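Local coordinates for protein diguanylate cyclase (Pseudomonas aeruginosa, PDB 5M3C) that joins a GGDEF domain, which here holds guanosine-5'-triphosphate and a calcium ion, to an EAL domain that holds a second calcium ion, at residues Val268-Ala273 against Leu300-Ser305; Leu328-Phe333 against Leu346-Leu351; Leu193-Lys198 against Ala209-Arg214; Leu38-Asp43 against Val123-Gly128. All coordinates share one frame; numbering follows the deposited sequence.

Interaction 1: Val268-Ala273 against Leu300-Ser305; sequences VNLAGA and LEITES. With CA (calcium ion), chain H.
N269 and E301, facing each other on two neighbouring parallel strands, give one oxygen each to the same calcium ion. The pairing of N269 with E301 puts both side chains on one face of the sheet, and the shared chi1 of -68°, CG anti to the carbonyl carbon, leans both toward the ion. The carboxylate, on an extended arm, brings E301 OE1 to 2.1 Å from the calcium. The shorter asparagine offers a neutral amide oxygen, and N269 OD1 lies 2.6 Å from the ion. Amide and carboxylate planes are 63° apart, and OD1 of N269 and OE1 of E301 come within 2.8 Å of each other because both bind the calcium. The second carboxylate oxygen, OE2 of E301, is held by a salt bridge from K352. In the backbone, E301 N bonds to V268 O and L270 N to E301 O, the usual ladder of parallel strands. V268 and L300 point to the other face, as branched apolar residues suit a buried layer. L270 CD2 meets L300 CD1 at 4.2 Å. Helix 238-259 covers V268 and L300, helix 312-324 packs on L300 and I302, and strand 327-333 continues the sheet beyond 298-303.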
# COMPACT_ATOMS: atom_id res chain seq x y z
N VAL B 268 14.32 -20.02 -6.26
CA VAL B 268 12.92 -20.37 -6.44
C VAL B 268 12.01 -19.28 -5.88
O VAL B 268 12.22 -18.80 -4.76
CB VAL B 268 12.57 -21.71 -5.78
CG1 VAL B 268 11.08 -21.97 -5.86
CG2 VAL B 268 13.34 -22.84 -6.45
N ASN B 269 10.99 -18.91 -6.65
CA ASN B 269 10.03 -17.91 -6.20
C ASN B 269 9.18 -18.48 -5.06
O ASN B 269 8.76 -19.63 -5.10
CB ASN B 269 9.13 -17.47 -7.35
CG ASN B 269 9.88 -16.68 -8.41
OD1 ASN B 269 10.63 -15.76 -8.09
ND2 ASN B 269 9.66 -17.03 -9.67
N LEU B 270 8.94 -17.65 -4.06
CA LEU B 270 8.14 -18.04 -2.91
C LEU B 270 6.87 -17.19 -2.85
O LEU B 270 6.92 -16.03 -2.45
CB LEU B 270 8.94 -17.87 -1.63
CG LEU B 270 8.41 -18.59 -0.39
CD1 LEU B 270 8.52 -20.10 -0.56
CD2 LEU B 270 9.16 -18.14 0.85
N ALA B 271 5.75 -17.78 -3.26
CA ALA B 271 4.46 -17.09 -3.22
C ALA B 271 4.23 -16.47 -1.85
O ALA B 271 4.70 -16.98 -0.84
CB ALA B 271 3.34 -18.06 -3.56
N GLY B 272 3.49 -15.37 -1.83
CA GLY B 272 3.23 -14.65 -0.58
C GLY B 272 2.67 -15.53 0.52
O GLY B 272 3.12 -15.47 1.67
N ALA B 273 1.70 -16.37 0.16
CA ALA B 273 1.00 -17.19 1.14
C ALA B 273 1.91 -18.25 1.78
O ALA B 273 1.73 -18.59 2.95
CB ALA B 273 -0.21 -17.86 0.50
N LEU B 300 15.60 -18.25 -1.98
CA LEU B 300 14.17 -17.97 -2.06
C LEU B 300 13.91 -16.55 -2.55
O LEU B 300 14.25 -15.58 -1.87
CB LEU B 300 13.50 -18.17 -0.71
CG LEU B 300 13.59 -19.58 -0.14
CD1 LEU B 300 13.07 -19.61 1.29
CD2 LEU B 300 12.83 -20.57 -1.01
N GLU B 301 13.32 -16.43 -3.74
CA GLU B 301 13.01 -15.13 -4.32
C GLU B 301 11.63 -14.69 -3.87
O GLU B 301 10.68 -15.47 -3.91
CB GLU B 301 13.06 -15.19 -5.85
CG GLU B 301 14.46 -15.40 -6.42
CD GLU B 301 14.46 -15.47 -7.94
OE1 GLU B 301 13.39 -15.25 -8.55
OE2 GLU B 301 15.52 -15.74 -8.52
N ILE B 302 11.50 -13.44 -3.45
CA ILE B 302 10.21 -12.91 -3.02
C ILE B 302 9.93 -11.59 -3.72
O ILE B 302 10.79 -10.71 -3.75
CB ILE B 302 10.15 -12.72 -1.50
CG1 ILE B 302 10.79 -13.92 -0.79
CG2 ILE B 302 8.71 -12.54 -1.04
CD1 ILE B 302 10.63 -13.93 0.71
N THR B 303 8.73 -11.45 -4.27
CA THR B 303 8.38 -10.28 -5.06
C THR B 303 8.32 -9.02 -4.19
O THR B 303 7.75 -9.04 -3.09
CB THR B 303 7.04 -10.48 -5.80
OG1 THR B 303 6.78 -9.36 -6.64
CG2 THR B 303 5.89 -10.65 -4.82
N GLU B 304 8.91 -7.94 -4.69
CA GLU B 304 8.92 -6.66 -3.98
C GLU B 304 7.52 -6.26 -3.53
O GLU B 304 7.27 -6.07 -2.34
CB GLU B 304 9.51 -5.57 -4.88
CG GLU B 304 9.71 -4.22 -4.19
CD GLU B 304 10.11 -3.13 -5.16
OE1 GLU B 304 10.84 -2.20 -4.74
OE2 GLU B 304 9.71 -3.18 -6.34
N SER B 305 6.62 -6.15 -4.50
CA SER B 305 5.25 -5.71 -4.25
C SER B 305 4.64 -6.35 -3.01
O SER B 305 3.84 -5.72 -2.31
CB SER B 305 4.37 -5.99 -5.47
OG SER B 305 4.46 -7.35 -5.87
CA CA H . 12.01 -14.87 -10.13

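Interaction 2: Leu328-Phe333 against Leu346-Leu351; sequences LAIDDF and LPLDIL. With CA (calcium ion), chain H.
Parallel pairing of A329 and I330 with I350 and L351, led in by the loop L346-D349, makes this contact in the part of the EAL-domain sheet where strand 350-353 lies beside 327-333. The carbonyl of L328 anchors the entry of the second strand by accepting two backbone donors, D349 N at 2.8 Å and I350 N at 3.2 Å. D349 also closes the pair from its side chain: L328 N bonds to D349 OD2 on the anti side of the carboxylate, and K322 adds a salt bridge to the same oxygen. Aspartate suits this place because its short arm reaches back to a backbone N-H while its charge meets the lysine. Further along, I330 N donates to I350 O at 3.2 Å. P347 is the centre of an inverse gamma turn just ahead of the strand, and its CG lies 4.2 Å from L328 CD1. L348 spreads its two methyls along the other strand, CD2 near L328 CB and CD1 4.1 Å from I330 CB. On the other face the small A329 lies against I350. F333 has its CG anti to the backbone N (chi1 -172°), and L351 CD2 sits over the centre of one face of its ring in a CH-pi contact, though the placing of that methyl is doubtful, since it is modelled too close to I330 CG2. D331 points away from this pair, and its OD2 binds calcium at 2.4 Å. Strand 298-303 flanks 327-333, strand 384-387 touches I350, and helices 304-307 and 312-324 pack over I330 and L328 respectively.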
# COMPACT_ATOMS: atom_id res chain seq x y z
N LEU B 328 18.11 -15.12 0.50
CA LEU B 328 16.89 -14.38 0.23
C LEU B 328 17.12 -13.32 -0.84
O LEU B 328 18.16 -12.65 -0.85
CB LEU B 328 16.38 -13.71 1.51
CG LEU B 328 15.94 -14.67 2.61
CD1 LEU B 328 15.45 -13.88 3.81
CD2 LEU B 328 14.87 -15.62 2.12
N ALA B 329 16.15 -13.17 -1.73
CA ALA B 329 16.25 -12.23 -2.83
C ALA B 329 14.95 -11.47 -3.04
O ALA B 329 13.86 -12.03 -2.89
CB ALA B 329 16.63 -12.97 -4.11
N ILE B 330 15.08 -10.20 -3.37
CA ILE B 330 13.93 -9.38 -3.71
C ILE B 330 13.77 -9.37 -5.23
O ILE B 330 14.69 -8.99 -5.97
CB ILE B 330 14.07 -7.95 -3.15
CG1 ILE B 330 12.76 -7.19 -3.27
CG2 ILE B 330 15.19 -7.20 -3.85
CD1 ILE B 330 11.74 -7.58 -2.22
N ASP B 331 12.60 -9.81 -5.68
CA ASP B 331 12.32 -10.00 -7.10
C ASP B 331 11.52 -8.83 -7.64
O ASP B 331 10.81 -8.15 -6.89
CB ASP B 331 11.54 -11.30 -7.30
CG ASP B 331 11.74 -11.91 -8.68
OD1 ASP B 331 12.48 -11.33 -9.50
OD2 ASP B 331 11.14 -12.97 -8.94
N ASP B 332 11.64 -8.59 -8.94
CA ASP B 332 10.93 -7.50 -9.61
C ASP B 332 11.09 -6.18 -8.87
O ASP B 332 10.11 -5.59 -8.41
CB ASP B 332 9.43 -7.84 -9.72
CG ASP B 332 9.18 -9.23 -10.24
OD1 ASP B 332 9.80 -9.62 -11.25
OD2 ASP B 332 8.35 -9.95 -9.65
N PHE B 333 12.33 -5.71 -8.75
CA PHE B 333 12.61 -4.54 -7.92
C PHE B 333 12.62 -3.22 -8.69
O PHE B 333 13.18 -3.13 -9.78
CB PHE B 333 13.95 -4.70 -7.20
CG PHE B 333 14.23 -3.63 -6.19
CD1 PHE B 333 13.66 -3.70 -4.93
CD2 PHE B 333 15.04 -2.55 -6.50
CE1 PHE B 333 13.91 -2.72 -3.99
CE2 PHE B 333 15.29 -1.57 -5.57
CZ PHE B 333 14.72 -1.65 -4.31
N LEU B 346 15.56 -5.83 6.05
CA LEU B 346 15.43 -7.18 5.51
C LEU B 346 16.81 -7.81 5.29
O LEU B 346 17.69 -7.18 4.70
CB LEU B 346 14.67 -7.16 4.19
CG LEU B 346 13.27 -6.57 4.22
CD1 LEU B 346 12.68 -6.56 2.82
CD2 LEU B 346 12.38 -7.34 5.19
N PRO B 347 16.99 -9.05 5.75
CA PRO B 347 18.25 -9.76 5.56
C PRO B 347 18.36 -10.32 4.14
O PRO B 347 18.49 -11.53 3.96
CB PRO B 347 18.18 -10.88 6.59
CG PRO B 347 16.72 -11.17 6.73
CD PRO B 347 16.00 -9.87 6.49
N LEU B 348 18.31 -9.44 3.15
CA LEU B 348 18.38 -9.84 1.76
C LEU B 348 19.82 -10.10 1.36
O LEU B 348 20.75 -9.58 1.98
CB LEU B 348 17.78 -8.76 0.87
CG LEU B 348 16.30 -8.46 1.13
CD1 LEU B 348 15.87 -7.20 0.41
CD2 LEU B 348 15.45 -9.65 0.71
N ASP B 349 20.01 -10.90 0.31
CA ASP B 349 21.33 -11.13 -0.25
C ASP B 349 21.37 -10.65 -1.70
O ASP B 349 22.39 -10.14 -2.17
CB ASP B 349 21.67 -12.62 -0.19
CG ASP B 349 21.69 -13.16 1.22
OD1 ASP B 349 22.49 -12.66 2.04
OD2 ASP B 349 20.92 -14.10 1.52
N ILE B 350 20.25 -10.81 -2.39
CA ILE B 350 20.17 -10.52 -3.82
C ILE B 350 19.13 -9.44 -4.10
O ILE B 350 18.15 -9.30 -3.37
CB ILE B 350 19.80 -11.79 -4.61
CG1 ILE B 350 20.73 -12.95 -4.25
CG2 ILE B 350 19.82 -11.52 -6.11
CD1 ILE B 350 22.18 -12.73 -4.65
N LEU B 351 19.34 -8.69 -5.18
CA LEU B 351 18.41 -7.66 -5.61
C LEU B 351 18.16 -7.84 -7.11
O LEU B 351 19.07 -7.65 -7.92
CB LEU B 351 18.99 -6.27 -5.32
CG LEU B 351 18.19 -4.99 -5.61
CD1 LEU B 351 17.78 -4.88 -7.08
CD2 LEU B 351 16.97 -4.90 -4.71
CA CA H . 12.01 -14.87 -10.13

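Interaction 3: Leu193-Lys198 against Ala209-Arg214; sequences LYYQPK and AEALVR. With CA (calcium ion), chain H.
The Y194 ring is overlapped on one face by the aliphatic part of R214, whose CG stands 3.9 Å from the ring centroid, displaced toward the rim. R214 bends at chi2 (-74°), and its guanidinium plane ends 23° from that of the ring. An arginine suits this partly exposed place because its methylenes can cover an aromatic face while its charged end continues past it. Between the strands, Y194 and L212 exchange two backbone hydrogen bonds, N to O each way, and Q196 and E210 form a second such pair. Y195 and A211 sit between these on the opposite face, where the small methyl A211 CB lies 3.8 Å from Y195 CE2; W256 meets the tyrosine ring edge-to-face. L193 CD2 and V213 CG2 pack on that face too. K198, folded along its chain, lays CD 3.6 Å from A209 CA, and its NZ bonds to S267. Q196 turns its amide to S413 and Q408. E210 keeps an extended chain, with CG anti to the backbone N, and this length carries OE2 to 2.4 Å from the calcium; OE1 accepts from Q408. E210, A211 and L212 spell the Glu-Ala-Leu signature that names the EAL family, and the antiparallel pairing beside otherwise parallel strands is that of its modified TIM-barrel fold.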
# COMPACT_ATOMS: atom_id res chain seq x y z
N LEU B 193 9.60 -28.50 -13.79
CA LEU B 193 10.46 -27.36 -13.50
C LEU B 193 11.41 -27.12 -14.66
O LEU B 193 12.00 -28.06 -15.20
CB LEU B 193 11.26 -27.60 -12.21
CG LEU B 193 10.46 -27.68 -10.91
CD1 LEU B 193 11.34 -28.16 -9.76
CD2 LEU B 193 9.83 -26.34 -10.57
N TYR B 194 11.54 -25.85 -15.05
CA TYR B 194 12.54 -25.44 -16.04
C TYR B 194 13.64 -24.68 -15.32
O TYR B 194 13.42 -24.14 -14.24
CB TYR B 194 11.90 -24.56 -17.11
CG TYR B 194 11.35 -25.34 -18.29
CD1 TYR B 194 10.64 -26.51 -18.10
CD2 TYR B 194 11.54 -24.89 -19.59
CE1 TYR B 194 10.13 -27.22 -19.18
CE2 TYR B 194 11.04 -25.58 -20.67
CZ TYR B 194 10.34 -26.75 -20.46
OH TYR B 194 9.85 -27.44 -21.54
N TYR B 195 14.83 -24.64 -15.90
CA TYR B 195 15.97 -24.02 -15.23
C TYR B 195 16.67 -23.00 -16.12
O TYR B 195 17.02 -23.28 -17.26
CB TYR B 195 16.94 -25.10 -14.76
CG TYR B 195 16.29 -26.06 -13.79
CD1 TYR B 195 15.56 -27.15 -14.25
CD2 TYR B 195 16.38 -25.87 -12.42
CE1 TYR B 195 14.95 -28.03 -13.37
CE2 TYR B 195 15.77 -26.74 -11.53
CZ TYR B 195 15.05 -27.82 -12.01
OH TYR B 195 14.45 -28.68 -11.13
N GLN B 196 16.83 -21.80 -15.58
CA GLN B 196 17.49 -20.72 -16.30
C GLN B 196 18.81 -20.39 -15.63
O GLN B 196 18.87 -20.22 -14.41
CB GLN B 196 16.59 -19.48 -16.32
CG GLN B 196 17.14 -18.34 -17.16
CD GLN B 196 16.06 -17.38 -17.60
OE1 GLN B 196 15.22 -16.96 -16.80
NE2 GLN B 196 16.06 -17.03 -18.88
N PRO B 197 19.89 -20.29 -16.43
CA PRO B 197 21.20 -19.98 -15.87
C PRO B 197 21.37 -18.50 -15.52
O PRO B 197 20.79 -17.63 -16.18
CB PRO B 197 22.15 -20.36 -17.01
CG PRO B 197 21.35 -20.14 -18.25
CD PRO B 197 19.94 -20.52 -17.89
N LYS B 198 22.14 -18.24 -14.47
CA LYS B 198 22.55 -16.88 -14.12
C LYS B 198 24.05 -16.72 -14.34
O LYS B 198 24.84 -17.56 -13.91
CB LYS B 198 22.23 -16.58 -12.65
CG LYS B 198 20.80 -16.16 -12.37
CD LYS B 198 19.95 -17.33 -11.93
CE LYS B 198 19.12 -16.97 -10.71
NZ LYS B 198 19.83 -17.32 -9.45
N ALA B 209 21.28 -20.71 -10.83
CA ALA B 209 20.18 -20.90 -11.76
C ALA B 209 18.84 -20.69 -11.06
O ALA B 209 18.75 -20.80 -9.84
CB ALA B 209 20.24 -22.29 -12.37
N GLU B 210 17.80 -20.39 -11.84
CA GLU B 210 16.46 -20.24 -11.29
C GLU B 210 15.55 -21.36 -11.77
O GLU B 210 15.53 -21.70 -12.96
CB GLU B 210 15.86 -18.89 -11.68
CG GLU B 210 14.51 -18.62 -11.03
CD GLU B 210 13.91 -17.29 -11.44
OE1 GLU B 210 14.49 -16.61 -12.30
OE2 GLU B 210 12.85 -16.93 -10.89
N ALA B 211 14.80 -21.93 -10.83
CA ALA B 211 13.81 -22.96 -11.13
C ALA B 211 12.46 -22.31 -11.36
O ALA B 211 11.96 -21.58 -10.50
CB ALA B 211 13.74 -23.97 -10.00
N LEU B 212 11.87 -22.58 -12.51
CA LEU B 212 10.63 -21.95 -12.94
C LEU B 212 9.58 -22.99 -13.28
O LEU B 212 9.81 -23.86 -14.12
CB LEU B 212 10.90 -21.06 -14.15
CG LEU B 212 11.94 -19.96 -13.93
CD1 LEU B 212 12.56 -19.53 -15.25
CD2 LEU B 212 11.30 -18.77 -13.22
N VAL B 213 8.42 -22.90 -12.64
CA VAL B 213 7.36 -23.88 -12.84
C VAL B 213 6.68 -23.72 -14.20
O VAL B 213 6.33 -22.62 -14.61
CB VAL B 213 6.27 -23.76 -11.76
CG1 VAL B 213 5.44 -25.03 -11.71
CG2 VAL B 213 6.89 -23.48 -10.40
N ARG B 214 6.51 -24.84 -14.88
CA ARG B 214 5.83 -24.87 -16.17
C ARG B 214 4.69 -25.87 -16.12
O ARG B 214 4.70 -26.80 -15.31
CB ARG B 214 6.80 -25.26 -17.28
CG ARG B 214 7.82 -24.20 -17.64
CD ARG B 214 7.20 -23.06 -18.42
NE ARG B 214 8.21 -22.24 -19.09
CZ ARG B 214 8.85 -21.22 -18.52
NH1 ARG B 214 8.60 -20.88 -17.26
NH2 ARG B 214 9.75 -20.54 -19.21
CA CA H . 12.01 -14.87 -10.13

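Interaction 4: Leu38-Asp43 against Val123-Gly128; sequences LFIDLD and VSASVG. With CA (calcium ion), chain G; GTP (guanosine-5'-triphosphate), chain I.
D43 is held through both carboxylate oxygens by two serines of segment 123-128. S126 OG donates to D43 OD1 at 2.6 Å, on the syn lone pair, while S124 OG donates to D43 OD2 at 2.9 Å, on the anti lone pair. Serine suits both positions, a short hydroxyl arm that reaches across one strand spacing; S126 OG, anti to its own carbonyl carbon (chi1 -53°), is turned toward the aspartate. K154 adds a salt bridge to OD1 and S159 N a hydrogen bond to OD2, which fixes the rotation of the group. Two residues earlier, D41 gives OD1 to the calcium at 2.2 Å, and the L42 carbonyl oxygen joins it at 2.3 Å. Three phosphate oxygens of guanosine-5'-triphosphate and D84 complete the coordination. A single backbone bond runs from D43 N to S124 O. The antiparallel ladder starts with paired bonds between D41 and S126 and continues with those between F39 and G128. On the face away from the metal the contact is apolar. I40 and V127 lie side by side, pointing the same way, with I40 CG1 3.9 Å from V127 CG2, and I40 CG2 touches the small A125 CB at 3.8 Å. L42 CD2 reaches the same methyl, and helix 54-70 packs against L42. D41 and L42 O thus bind the metal; D43 does not, but lines the triphosphate pocket, and K154, bonded to D43 and to the carbonyls of D41 and L42, ties these residues together, consistent with a second-shell role.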
# COMPACT_ATOMS: atom_id res chain seq x y z
N LEU B 38 -32.23 -13.41 -11.54
CA LEU B 38 -31.02 -13.06 -10.81
C LEU B 38 -30.49 -14.24 -10.02
O LEU B 38 -31.22 -14.89 -9.28
CB LEU B 38 -31.28 -11.88 -9.86
CG LEU B 38 -31.28 -10.49 -10.49
CD1 LEU B 38 -32.30 -10.39 -11.62
CD2 LEU B 38 -31.55 -9.41 -9.45
N PHE B 39 -29.20 -14.52 -10.19
CA PHE B 39 -28.52 -15.61 -9.49
C PHE B 39 -27.62 -15.05 -8.40
O PHE B 39 -26.68 -14.30 -8.69
CB PHE B 39 -27.68 -16.42 -10.47
CG PHE B 39 -27.42 -17.83 -10.02
CD1 PHE B 39 -26.60 -18.08 -8.94
CD2 PHE B 39 -27.99 -18.90 -10.69
CE1 PHE B 39 -26.35 -19.37 -8.52
CE2 PHE B 39 -27.75 -20.19 -10.28
CZ PHE B 39 -26.93 -20.43 -9.19
N ILE B 40 -27.90 -15.42 -7.15
CA ILE B 40 -27.15 -14.89 -6.01
C ILE B 40 -26.46 -16.00 -5.22
O ILE B 40 -27.11 -16.86 -4.64
CB ILE B 40 -28.07 -14.14 -5.03
CG1 ILE B 40 -28.69 -12.92 -5.73
CG2 ILE B 40 -27.29 -13.72 -3.80
CD1 ILE B 40 -29.64 -12.13 -4.85
N ASP B 41 -25.13 -15.94 -5.18
CA ASP B 41 -24.33 -16.94 -4.48
C ASP B 41 -23.54 -16.28 -3.35
O ASP B 41 -22.72 -15.40 -3.60
CB ASP B 41 -23.38 -17.63 -5.46
CG ASP B 41 -22.66 -18.82 -4.86
OD1 ASP B 41 -22.32 -18.77 -3.66
OD2 ASP B 41 -22.42 -19.81 -5.59
N LEU B 42 -23.79 -16.70 -2.12
CA LEU B 42 -23.12 -16.11 -0.96
C LEU B 42 -21.61 -16.15 -1.13
O LEU B 42 -21.07 -17.10 -1.70
CB LEU B 42 -23.53 -16.82 0.33
CG LEU B 42 -24.99 -16.68 0.76
CD1 LEU B 42 -25.21 -17.23 2.16
CD2 LEU B 42 -25.45 -15.23 0.69
N ASP B 43 -20.93 -15.11 -0.65
CA ASP B 43 -19.48 -14.99 -0.78
C ASP B 43 -18.73 -15.63 0.39
O ASP B 43 -19.01 -15.34 1.56
CB ASP B 43 -19.07 -13.52 -0.89
CG ASP B 43 -19.38 -12.94 -2.25
OD1 ASP B 43 -19.22 -13.65 -3.26
OD2 ASP B 43 -19.77 -11.75 -2.31
N VAL B 123 -22.17 -10.88 6.04
CA VAL B 123 -21.97 -11.79 4.93
C VAL B 123 -22.20 -11.03 3.64
O VAL B 123 -22.96 -10.06 3.60
CB VAL B 123 -22.93 -13.00 5.00
CG1 VAL B 123 -23.02 -13.53 6.43
CG2 VAL B 123 -24.30 -12.62 4.49
N SER B 124 -21.53 -11.46 2.58
CA SER B 124 -21.62 -10.79 1.29
C SER B 124 -22.10 -11.77 0.23
O SER B 124 -22.29 -12.95 0.52
CB SER B 124 -20.25 -10.24 0.90
OG SER B 124 -20.28 -9.65 -0.39
N ALA B 125 -22.32 -11.28 -0.99
CA ALA B 125 -22.80 -12.13 -2.07
C ALA B 125 -22.45 -11.56 -3.43
O ALA B 125 -22.28 -10.36 -3.59
CB ALA B 125 -24.30 -12.32 -1.95
N SER B 126 -22.35 -12.45 -4.42
CA SER B 126 -22.13 -12.04 -5.80
C SER B 126 -23.42 -12.28 -6.59
O SER B 126 -24.15 -13.23 -6.32
CB SER B 126 -20.98 -12.83 -6.42
OG SER B 126 -19.82 -12.73 -5.60
N VAL B 127 -23.69 -11.43 -7.57
CA VAL B 127 -24.96 -11.49 -8.27
C VAL B 127 -24.79 -11.50 -9.79
O VAL B 127 -24.12 -10.63 -10.36
CB VAL B 127 -25.87 -10.31 -7.89
CG1 VAL B 127 -27.25 -10.48 -8.50
CG2 VAL B 127 -25.96 -10.19 -6.37
N GLY B 128 -25.42 -12.47 -10.43
CA GLY B 128 -25.44 -12.54 -11.89
C GLY B 128 -26.83 -12.25 -12.38
O GLY B 128 -27.81 -12.66 -11.76
CA CA G . -20.67 -19.33 -2.25
PG GTP I . -17.30 -18.59 -3.03
O1G GTP I . -16.21 -19.05 -3.96
O2G GTP I . -17.36 -17.10 -2.81
O3G GTP I . -18.65 -19.21 -3.31
O3B GTP I . -16.89 -19.13 -1.57
PB GTP I . -17.76 -20.24 -0.79
O1B GTP I . -16.95 -20.74 0.38
O2B GTP I . -19.14 -19.68 -0.55
O3A GTP I . -17.82 -21.40 -1.91
PA GTP I . -19.03 -22.46 -2.00
O1A GTP I . -18.49 -23.74 -2.59
O2A GTP I . -20.22 -21.78 -2.64
O5' GTP I . -19.37 -22.72 -0.47
C5' GTP I . -20.72 -22.97 -0.10
C4' GTP I . -20.76 -23.12 1.41
O4' GTP I . -22.11 -23.01 1.86
C3' GTP I . -20.23 -24.48 1.84
O3' GTP I . -19.15 -24.33 2.77
C2' GTP I . -21.41 -25.16 2.50
O2' GTP I . -21.03 -25.90 3.66
C1' GTP I . -22.33 -24.01 2.85
N9 GTP I . -23.73 -24.46 2.90
C8 GTP I . -24.45 -24.93 1.87
N7 GTP I . -25.71 -25.25 2.29
C5 GTP I . -25.78 -24.98 3.60
C6 GTP I . -26.80 -25.09 4.67
O6 GTP I . -27.94 -25.52 4.40
N1 GTP I . -26.47 -24.70 5.91
C2 GTP I . -25.25 -24.23 6.21
N2 GTP I . -24.98 -23.86 7.49
N3 GTP I . -24.26 -24.11 5.29
C4 GTP I . -24.47 -24.46 4.00

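Overall arrangement
From the N terminus, interaction 4 comes first, closing a loop of 79 residues within the GGDEF domain between strands 35-43 and 119-132. The three others follow in the EAL domain: interaction 3 closes a hairpin, interaction 1 joins strands 266-269 and 298-303, and interaction 2 joins 327-333 and 350-353. All four run in series, none nesting or crossing. Interaction 1 is the middle piece of one sheet, backbone-bonded to interaction 2 through I302 and touching interaction 3 through V268 and A211. These three share a single calcium ion. Interaction 4 stands apart with its own calcium, its centre about 41 Å from those of interactions 2 and 3.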